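Long-range contact in OxsB protein (Bacillus megaterium, PDB 5UL3), which catalyses the cobalamin-dependent radical SAM ring contraction of dAMP to an oxetane aldehyde in the biosynthesis of the nucleoside analogue oxetanocin A: residues Ile212-Pro224 with Leu234-Leu248. Numbering follows the deposited sequence.
With EDO (1,2-ethanediol), chain B.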
loop_
_atom_site.group_PDB
_atom_site.type_symbol
_atom_site.label_atom_id
_atom_site.label_comp_id
_atom_site.label_asym_id
_atom_site.label_seq_id
_atom_site.Cartn_x
_atom_site.Cartn_y
_atom_site.Cartn_z
ATOM N N ILE A 212 -12.650 4.029 -25.608
ATOM C CA ILE A 212 -11.599 4.892 -25.090
ATOM C C ILE A 212 -10.703 4.061 -24.185
ATOM O O ILE A 212 -11.193 3.361 -23.289
ATOM C CB ILE A 212 -12.216 6.062 -24.307
ATOM C CG1 ILE A 212 -13.121 6.903 -25.205
ATOM C CG2 ILE A 212 -11.101 6.916 -23.647
ATOM C CD1 ILE A 212 -13.923 7.938 -24.415
ATOM N N ILE A 213 -9.391 4.121 -24.416
ATOM C CA ILE A 213 -8.418 3.359 -23.637
ATOM C C ILE A 213 -7.650 4.330 -22.753
ATOM O O ILE A 213 -7.144 5.350 -23.238
ATOM C CB ILE A 213 -7.448 2.585 -24.544
ATOM C CG1 ILE A 213 -8.221 1.789 -25.598
ATOM C CG2 ILE A 213 -6.586 1.647 -23.716
ATOM C CD1 ILE A 213 -9.152 0.752 -25.008
ATOM N N THR A 214 -7.547 4.012 -21.465
ATOM C CA THR A 214 -6.762 4.834 -20.554
ATOM C C THR A 214 -5.948 3.931 -19.630
ATOM O O THR A 214 -6.323 2.787 -19.366
ATOM C CB THR A 214 -7.671 5.813 -19.762
ATOM O OG1 THR A 214 -6.878 6.610 -18.868
ATOM C CG2 THR A 214 -8.746 5.090 -18.960
ATOM N N VAL A 215 -4.802 4.433 -19.164
ATOM C CA VAL A 215 -4.030 3.728 -18.146
ATOM C C VAL A 215 -3.782 4.719 -17.021
ATOM O O VAL A 215 -3.717 5.931 -17.246
ATOM C CB VAL A 215 -2.688 3.150 -18.651
ATOM C CG1 VAL A 215 -2.915 1.951 -19.625
ATOM C CG2 VAL A 215 -1.836 4.240 -19.290
ATOM N N GLY A 216 -3.655 4.196 -15.805
ATOM C CA GLY A 216 -3.397 5.048 -14.653
ATOM C C GLY A 216 -2.440 4.385 -13.689
ATOM O O GLY A 216 -1.873 3.326 -13.997
ATOM N N ASN A 217 -2.309 4.982 -12.502
ATOM C CA ASN A 217 -1.318 4.633 -11.488
ATOM C C ASN A 217 0.072 5.134 -11.889
ATOM O O ASN A 217 0.253 5.780 -12.930
ATOM C CB ASN A 217 -1.294 3.132 -11.182
ATOM C CG ASN A 217 -1.049 2.835 -9.702
ATOM O OD1 ASN A 217 -0.444 3.642 -8.982
ATOM N ND2 ASN A 217 -1.523 1.677 -9.245
ATOM N N VAL A 218 1.058 4.859 -11.039
ATOM C CA VAL A 218 2.270 5.680 -11.010
ATOM C C VAL A 218 3.199 5.428 -12.206
ATOM O O VAL A 218 3.912 6.343 -12.638
ATOM C CB VAL A 218 3.005 5.454 -9.677
ATOM C CG1 VAL A 218 3.503 4.026 -9.579
ATOM C CG2 VAL A 218 4.135 6.482 -9.510
ATOM N N ILE A 219 3.193 4.227 -12.779
ATOM C CA ILE A 219 4.177 3.890 -13.814
ATOM C C ILE A 219 3.931 4.691 -15.095
ATOM O O ILE A 219 4.869 5.351 -15.571
ATOM C CB ILE A 219 4.220 2.367 -14.055
ATOM C CG1 ILE A 219 4.961 1.669 -12.910
ATOM C CG2 ILE A 219 4.882 2.025 -15.378
ATOM C CD1 ILE A 219 6.312 2.286 -12.604
ATOM N N PRO A 220 2.720 4.719 -15.683
ATOM C CA PRO A 220 2.521 5.600 -16.855
ATOM C C PRO A 220 2.514 7.078 -16.513
ATOM O O PRO A 220 2.887 7.904 -17.360
ATOM C CB PRO A 220 1.160 5.152 -17.418
ATOM C CG PRO A 220 0.467 4.522 -16.273
ATOM C CD PRO A 220 1.537 3.871 -15.436
ATOM N N SER A 221 2.077 7.447 -15.304
ATOM C CA SER A 221 2.139 8.846 -14.887
ATOM C C SER A 221 3.568 9.371 -14.928
ATOM O O SER A 221 3.819 10.503 -15.363
ATOM C CB SER A 221 1.578 8.994 -13.473
ATOM O OG SER A 221 1.594 10.356 -13.059
ATOM N N PHE A 222 4.515 8.571 -14.461
ATOM C CA PHE A 222 5.897 9.037 -14.387
ATOM C C PHE A 222 6.610 8.951 -15.732
ATOM O O PHE A 222 7.487 9.779 -16.019
ATOM C CB PHE A 222 6.661 8.244 -13.320
ATOM C CG PHE A 222 6.475 8.773 -11.912
ATOM C CD1 PHE A 222 5.465 9.678 -11.621
ATOM C CD2 PHE A 222 7.307 8.357 -10.884
ATOM C CE1 PHE A 222 5.286 10.157 -10.328
ATOM C CE2 PHE A 222 7.132 8.834 -9.591
ATOM C CZ PHE A 222 6.127 9.728 -9.316
ATOM N N SER A 223 6.242 7.994 -16.576
ATOM C CA SER A 223 6.940 7.753 -17.838
ATOM C C SER A 223 5.944 7.641 -18.989
ATOM O O SER A 223 5.795 6.574 -19.594
ATOM C CB SER A 223 7.797 6.495 -17.727
ATOM O OG SER A 223 8.682 6.566 -16.620
ATOM N N PRO A 224 5.261 8.734 -19.335
ATOM C CA PRO A 224 4.234 8.640 -20.384
ATOM C C PRO A 224 4.796 8.453 -21.789
ATOM O O PRO A 224 4.135 7.817 -22.623
ATOM C CB PRO A 224 3.481 9.972 -20.256
ATOM C CG PRO A 224 4.473 10.903 -19.680
ATOM C CD PRO A 224 5.316 10.078 -18.742
ATOM N N LEU A 234 -3.457 6.707 -26.744
ATOM C CA LEU A 234 -3.700 6.361 -25.349
ATOM C C LEU A 234 -3.833 7.621 -24.496
ATOM O O LEU A 234 -3.162 8.630 -24.729
ATOM C CB LEU A 234 -2.554 5.490 -24.830
ATOM C CG LEU A 234 -2.645 4.882 -23.430
ATOM C CD1 LEU A 234 -3.807 3.897 -23.375
ATOM C CD2 LEU A 234 -1.343 4.182 -23.071
ATOM N N LEU A 235 -4.709 7.558 -23.496
ATOM C CA LEU A 235 -4.879 8.646 -22.539
ATOM C C LEU A 235 -4.341 8.195 -21.191
ATOM O O LEU A 235 -4.740 7.144 -20.688
ATOM C CB LEU A 235 -6.349 9.042 -22.415
ATOM C CG LEU A 235 -7.075 9.390 -23.717
ATOM C CD1 LEU A 235 -8.514 9.753 -23.426
ATOM C CD2 LEU A 235 -6.368 10.510 -24.467
ATOM N N ILE A 236 -3.441 8.976 -20.599
ATOM C CA ILE A 236 -2.809 8.591 -19.339
ATOM C C ILE A 236 -3.394 9.438 -18.217
ATOM O O ILE A 236 -3.408 10.669 -18.304
ATOM C CB ILE A 236 -1.275 8.732 -19.412
ATOM C CG1 ILE A 236 -0.705 7.626 -20.307
ATOM C CG2 ILE A 236 -0.651 8.645 -18.014
ATOM C CD1 ILE A 236 0.779 7.749 -20.555
ATOM N N CYS A 237 -3.883 8.776 -17.167
ATOM C CA CYS A 237 -4.363 9.469 -15.979
ATOM C C CYS A 237 -3.163 9.767 -15.087
ATOM O O CYS A 237 -2.512 8.840 -14.587
ATOM C CB CYS A 237 -5.390 8.619 -15.225
ATOM S SG CYS A 237 -5.950 9.376 -13.667
ATOM N N ASP A 238 -2.874 11.059 -14.903
ATOM C CA ASP A 238 -1.642 11.488 -14.241
ATOM C C ASP A 238 -1.699 11.334 -12.728
ATOM O O ASP A 238 -0.672 11.054 -12.102
ATOM C CB ASP A 238 -1.346 12.952 -14.582
ATOM C CG ASP A 238 -0.909 13.141 -16.030
ATOM O OD1 ASP A 238 -0.373 12.181 -16.617
ATOM O OD2 ASP A 238 -1.089 14.258 -16.563
ATOM N N LYS A 239 -2.868 11.528 -12.122
ATOM C CA LYS A 239 -2.969 11.507 -10.666
ATOM C C LYS A 239 -4.187 10.690 -10.232
ATOM O O LYS A 239 -4.266 9.492 -10.525
ATOM C CB LYS A 239 -3.030 12.942 -10.123
ATOM C CG LYS A 239 -1.689 13.686 -10.355
ATOM C CD LYS A 239 -1.875 15.175 -10.473
ATOM C CE LYS A 239 -0.528 15.828 -10.853
ATOM N NZ LYS A 239 -0.633 17.310 -10.865
ATOM N N GLU A 240 -5.116 11.293 -9.506
ATOM C CA GLU A 240 -6.315 10.543 -9.119
ATOM C C GLU A 240 -7.180 10.252 -10.348
ATOM O O GLU A 240 -7.241 11.042 -11.296
ATOM C CB GLU A 240 -7.140 11.336 -8.095
ATOM C CG GLU A 240 -6.488 11.428 -6.705
ATOM C CD GLU A 240 -7.125 12.496 -5.846
ATOM O OE1 GLU A 240 -7.217 13.648 -6.317
ATOM O OE2 GLU A 240 -7.543 12.179 -4.709
ATOM N N GLY A 241 -7.891 9.128 -10.305
ATOM C CA GLY A 241 -8.673 8.699 -11.451
ATOM C C GLY A 241 -10.144 9.074 -11.470
ATOM O O GLY A 241 -10.770 9.016 -12.534
ATOM N N GLU A 242 -10.703 9.474 -10.323
ATOM C CA GLU A 242 -12.155 9.636 -10.205
ATOM C C GLU A 242 -12.694 10.675 -11.182
ATOM O O GLU A 242 -13.601 10.405 -11.974
ATOM C CB GLU A 242 -12.524 10.021 -8.770
ATOM C CG GLU A 242 -12.399 8.894 -7.744
ATOM C CD GLU A 242 -10.992 8.716 -7.143
ATOM O OE1 GLU A 242 -9.994 9.247 -7.679
ATOM O OE2 GLU A 242 -10.896 7.991 -6.124
ATOM N N TYR A 243 -12.178 11.898 -11.104
ATOM C CA TYR A 243 -12.684 12.950 -11.982
ATOM C C TYR A 243 -12.249 12.747 -13.422
ATOM O O TYR A 243 -12.957 13.164 -14.341
ATOM C CB TYR A 243 -12.212 14.321 -11.503
ATOM C CG TYR A 243 -12.751 14.740 -10.163
ATOM C CD1 TYR A 243 -13.797 14.064 -9.564
ATOM C CD2 TYR A 243 -12.201 15.834 -9.497
ATOM C CE1 TYR A 243 -14.281 14.449 -8.332
ATOM C CE2 TYR A 243 -12.676 16.224 -8.269
ATOM C CZ TYR A 243 -13.712 15.534 -7.689
ATOM O OH TYR A 243 -14.190 15.941 -6.466
ATOM N N THR A 244 -11.094 12.109 -13.629
ATOM C CA THR A 244 -10.677 11.724 -14.969
ATOM C C THR A 244 -11.732 10.835 -15.624
ATOM O O THR A 244 -12.159 11.087 -16.758
ATOM C CB THR A 244 -9.325 11.012 -14.898
ATOM O OG1 THR A 244 -8.296 11.955 -14.569
ATOM C CG2 THR A 244 -8.981 10.329 -16.229
ATOM N N LEU A 245 -12.180 9.802 -14.912
ATOM C CA LEU A 245 -13.171 8.896 -15.498
ATOM C C LEU A 245 -14.510 9.597 -15.672
ATOM O O LEU A 245 -15.165 9.438 -16.705
ATOM C CB LEU A 245 -13.308 7.625 -14.650
ATOM C CG LEU A 245 -12.099 6.680 -14.703
ATOM C CD1 LEU A 245 -12.253 5.568 -13.671
ATOM C CD2 LEU A 245 -11.980 6.077 -16.090
ATOM N N ARG A 246 -14.915 10.407 -14.687
ATOM C CA ARG A 246 -16.098 11.248 -14.857
ATOM C C ARG A 246 -16.040 12.033 -16.165
ATOM O O ARG A 246 -17.034 12.120 -16.905
ATOM C CB ARG A 246 -16.215 12.221 -13.673
ATOM C CG ARG A 246 -17.341 13.231 -13.811
ATOM C CD ARG A 246 -17.083 14.444 -12.896
ATOM N NE ARG A 246 -15.921 15.218 -13.318
ATOM C CZ ARG A 246 -15.338 16.160 -12.585
ATOM N NH1 ARG A 246 -15.806 16.456 -11.381
ATOM N NH2 ARG A 246 -14.289 16.811 -13.059
ATOM N N ASP A 247 -14.887 12.624 -16.458
ATOM C CA ASP A 247 -14.787 13.503 -17.620
ATOM C C ASP A 247 -14.645 12.721 -18.919
ATOM O O ASP A 247 -15.118 13.183 -19.961
ATOM C CB ASP A 247 -13.622 14.490 -17.443
ATOM C CG ASP A 247 -13.963 15.619 -16.483
ATOM O OD1 ASP A 247 -15.098 15.671 -15.981
ATOM O OD2 ASP A 247 -13.081 16.478 -16.228
ATOM N N LEU A 248 -14.031 11.531 -18.881
ATOM C CA LEU A 248 -14.024 10.683 -20.074
ATOM C C LEU A 248 -15.436 10.252 -20.447
ATOM O O LEU A 248 -15.755 10.122 -21.635
ATOM C CB LEU A 248 -13.149 9.457 -19.847
ATOM C CG LEU A 248 -11.648 9.743 -19.756
ATOM C CD1 LEU A 248 -10.916 8.452 -19.487
ATOM C CD2 LEU A 248 -11.170 10.377 -21.048
HETATM C C1 EDO B . 2.126 13.454 -12.231
HETATM O O1 EDO B . 3.204 12.499 -12.143
HETATM C C2 EDO B . 2.156 14.167 -13.584
HETATM O O2 EDO B . 2.170 13.233 -14.671
HETATM O O HOH W 1 2.134 11.979 -17.285
#
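Two neighbouring parallel strands of the cobalamin-binding Rossmann fold, 212-216 and 235-237, are joined by backbone hydrogen bonds from Leu235 N to Ile213 O, from Val215 N to Leu235 O (3.1 Å) and from Cys237 N to Val215 O (2.9 Å). Leu235 O takes a second donor: chi1 of 180° sets Thr214 OG1 opposite the backbone N and lets it reach Leu235 O at 2.9 Å from above the carbonyl plane, which gives this buried hydroxyl an acceptor inside the sheet. The same torsion turns Thr214 CG2 to Leu248 CD1, 4.0 Å away on helix 242-248, which runs nearly antiparallel to strand 212-216 over this face; on the same face Ile212 CG2 meets Leu235 CD1 and, more loosely, Leu248 CD2. On the other face Val215 CG2 touches both Ile236 CG1 (3.7 Å) and Leu234 CD2 (3.8 Å). Ile236 reaches on to helix 218-222 and to Pro224 just beyond it, with CG2 against Pro220 and CD1 on Pro224 CB at 3.5 Å, while Phe227 and Phe228 of helix 224-230 cover it further.

At their C-terminal ends the strands open into the cobalamin site, as expected of a Rossmann fold: Thr214, Gly216, Asn217 and Cys237 line the pocket, and beyond them Glu242 OE1 hydrogen-bonds the cofactor. Here helix 218-222 is tied to the loop after strand 235-237 by Ser221 OG, which donates to Asp238 O in the carbonyl plane, on a lone pair, at 2.6 Å; Asp238 O is also hydrogen-bonded by His325, itself a cobalamin-binding residue. Ser221 OG in turn accepts from O1 of a 1,2-ethanediol, probably from the crystallisation liquor, and a water bridges Ser221 O to Asp238 OD1, a carboxylate oxygen that also pairs with Ser265 on strand 264-267.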